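Local coordinates for protein pre-crRNA processing endonuclease (Streptococcus mutans, PDB 4R0J) that probably cleaves precursor CRISPR transcripts into crRNA as a Cas5 endonuclease of subtype I-C in antiviral defence, at residues G46-I51 with V101-I106. Residues are numbered along the deposited sequence; the frame is centred on the assembly and turned at random.
Sequences GIIDGI and VKFHFI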
loop_
_atom_site.group_PDB
_atom_site.type_symbol
_atom_site.label_atom_id
_atom_site.label_comp_id
_atom_site.label_asym_id
_atom_site.label_seq_id
_atom_site.Cartn_x
_atom_site.Cartn_y
_atom_site.Cartn_z
ATOM N N GLY A 46 -0.140 5.067 1.617
ATOM C CA GLY A 46 -0.913 5.929 2.503
ATOM C C GLY A 46 -1.323 5.139 3.724
ATOM O O GLY A 46 -1.333 5.650 4.836
ATOM N N ILE A 47 -1.660 3.870 3.516
ATOM C CA ILE A 47 -2.034 3.013 4.639
ATOM C C ILE A 47 -0.866 2.767 5.591
ATOM O O ILE A 47 -0.997 2.930 6.811
ATOM C CB ILE A 47 -2.619 1.670 4.144
ATOM C CG1 ILE A 47 -3.963 1.929 3.457
ATOM C CG2 ILE A 47 -2.807 0.720 5.322
ATOM C CD1 ILE A 47 -4.473 0.741 2.629
ATOM N N ILE A 48 0.279 2.375 5.041
ATOM C CA ILE A 48 1.445 2.073 5.859
ATOM C C ILE A 48 1.961 3.322 6.568
ATOM O O ILE A 48 2.342 3.262 7.745
ATOM C CB ILE A 48 2.584 1.421 5.032
ATOM C CG1 ILE A 48 2.134 0.073 4.457
ATOM C CG2 ILE A 48 3.864 1.270 5.883
ATOM C CD1 ILE A 48 1.486 -0.858 5.467
ATOM N N ASP A 49 2.001 4.446 5.855
ATOM C CA ASP A 49 2.421 5.698 6.486
ATOM C C ASP A 49 1.469 6.060 7.632
ATOM O O ASP A 49 1.868 6.694 8.617
ATOM C CB ASP A 49 2.472 6.852 5.477
ATOM C CG ASP A 49 3.644 6.762 4.514
ATOM O OD1 ASP A 49 4.582 5.954 4.733
ATOM O OD2 ASP A 49 3.631 7.533 3.522
ATOM N N GLY A 50 0.199 5.688 7.496
ATOM C CA GLY A 50 -0.772 5.939 8.555
ATOM C C GLY A 50 -0.494 5.122 9.808
ATOM O O GLY A 50 -0.822 5.528 10.923
ATOM N N ILE A 51 0.124 3.957 9.632
ATOM C CA ILE A 51 0.508 3.122 10.756
ATOM C C ILE A 51 1.614 3.823 11.537
ATOM O O ILE A 51 1.532 3.953 12.762
ATOM C CB ILE A 51 1.005 1.729 10.268
ATOM C CG1 ILE A 51 -0.159 0.972 9.631
ATOM C CG2 ILE A 51 1.641 0.943 11.418
ATOM C CD1 ILE A 51 0.218 -0.420 9.061
ATOM N N VAL A 101 0.104 -7.045 3.695
ATOM C CA VAL A 101 1.129 -6.177 3.131
ATOM C C VAL A 101 2.499 -6.492 3.712
ATOM O O VAL A 101 2.651 -6.651 4.923
ATOM C CB VAL A 101 0.813 -4.694 3.369
ATOM C CG1 VAL A 101 1.877 -3.839 2.708
ATOM C CG2 VAL A 101 -0.557 -4.359 2.787
ATOM N N LYS A 102 3.483 -6.608 2.829
ATOM C CA LYS A 102 4.872 -6.803 3.236
ATOM C C LYS A 102 5.643 -5.528 2.916
ATOM O O LYS A 102 5.604 -5.025 1.784
ATOM C CB LYS A 102 5.470 -7.996 2.494
ATOM C CG LYS A 102 6.949 -8.232 2.744
ATOM C CD LYS A 102 7.474 -9.421 1.928
ATOM C CE LYS A 102 8.985 -9.553 2.058
ATOM N NZ LYS A 102 9.516 -10.670 1.206
ATOM N N PHE A 103 6.331 -4.993 3.916
ATOM C CA PHE A 103 7.017 -3.726 3.739
ATOM C C PHE A 103 8.199 -3.620 4.688
ATOM O O PHE A 103 8.356 -4.423 5.613
ATOM C CB PHE A 103 6.055 -2.539 3.933
ATOM C CG PHE A 103 5.572 -2.366 5.344
ATOM C CD1 PHE A 103 4.538 -3.144 5.843
ATOM C CD2 PHE A 103 6.157 -1.416 6.174
ATOM C CE1 PHE A 103 4.094 -2.975 7.151
ATOM C CE2 PHE A 103 5.717 -1.245 7.481
ATOM C CZ PHE A 103 4.684 -2.020 7.964
ATOM N N HIS A 104 9.032 -2.621 4.445
ATOM C CA HIS A 104 10.171 -2.358 5.305
ATOM C C HIS A 104 10.418 -0.874 5.199
ATOM O O HIS A 104 9.763 -0.196 4.412
ATOM C CB HIS A 104 11.404 -3.136 4.839
ATOM C CG HIS A 104 11.896 -2.745 3.475
ATOM N ND1 HIS A 104 11.459 -3.360 2.318
ATOM C CD2 HIS A 104 12.800 -1.812 3.088
ATOM C CE1 HIS A 104 12.070 -2.817 1.277
ATOM N NE2 HIS A 104 12.891 -1.878 1.717
ATOM N N PHE A 105 11.347 -0.363 6.001
ATOM C CA PHE A 105 11.753 1.025 5.820
ATOM C C PHE A 105 13.258 1.165 5.643
ATOM O O PHE A 105 14.033 0.267 5.993
ATOM C CB PHE A 105 11.207 1.968 6.914
ATOM C CG PHE A 105 11.662 1.651 8.319
ATOM C CD1 PHE A 105 12.886 2.119 8.806
ATOM C CD2 PHE A 105 10.829 0.959 9.189
ATOM C CE1 PHE A 105 13.289 1.857 10.116
ATOM C CE2 PHE A 105 11.218 0.701 10.496
ATOM C CZ PHE A 105 12.451 1.157 10.966
ATOM N N ILE A 106 13.641 2.282 5.032
ATOM C CA ILE A 106 15.031 2.623 4.805
ATOM C C ILE A 106 15.171 4.078 5.243
ATOM O O ILE A 106 14.169 4.771 5.410
ATOM C CB ILE A 106 15.391 2.513 3.314
ATOM C CG1 ILE A 106 14.519 3.457 2.484
ATOM C CG2 ILE A 106 15.229 1.048 2.811
ATOM C CD1 ILE A 106 14.935 3.550 1.017
#
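Gly50 N donates to Gly46 O over 3.1 Å, closing the helical turn that holds Ile48 against Phe103 and Val101 of the strand. Ile48 CA and Phe103 CA, the nearest alpha carbons of the two segments, stand 8.3 Å apart, a distance spanned by their side chains meeting from opposite directions. Ile48 CG2 sits over one face of the phenyl ring, above the CD2–CE2 side, 3.8 Å from the ring centroid and 24° off the normal, in a CH-pi contact; its nearest ring atom, Phe103 CE2, is 3.5 Å away. Ile48 CD1 is on the same side of the ring plane but just past the CD1–CE1 edge, 3.8 Å from Phe103 CE1. A bent end, with chi2 at -49°, turns CD1 to the same side as CG2, so that the two methyls lie along opposite flanks of one face. Phe103 has its CG between the backbone N and the carbonyl carbon (chi1 68°), and from there the ring reaches out broadside to the isoleucine. Two residues back, Val101 points to the helix too, and its CG1 touches Ile48 CD1 at 4.1 Å, while Lys102 and His104 start out from the far side of the strand. Strands 11-17, 57-66, 97-107 and 147-152, with helices 41-51 and 120-132, follow the ferredoxin-like order of Cas5 and other RAMP proteins; here the first helix packs on an inner strand of the sheet. Ile131 of the second helix touches both Phe103 and Ile51, and Asn59 ND2 of strand 57-66 hydrogen-bonds to Asp49 OD1. Between the two segments every contact is methyl against ring or methyl against methyl, so dispersion and water exclusion hold helix 41-51 against strand 97-107, while the polar tie runs to the neighbouring strand.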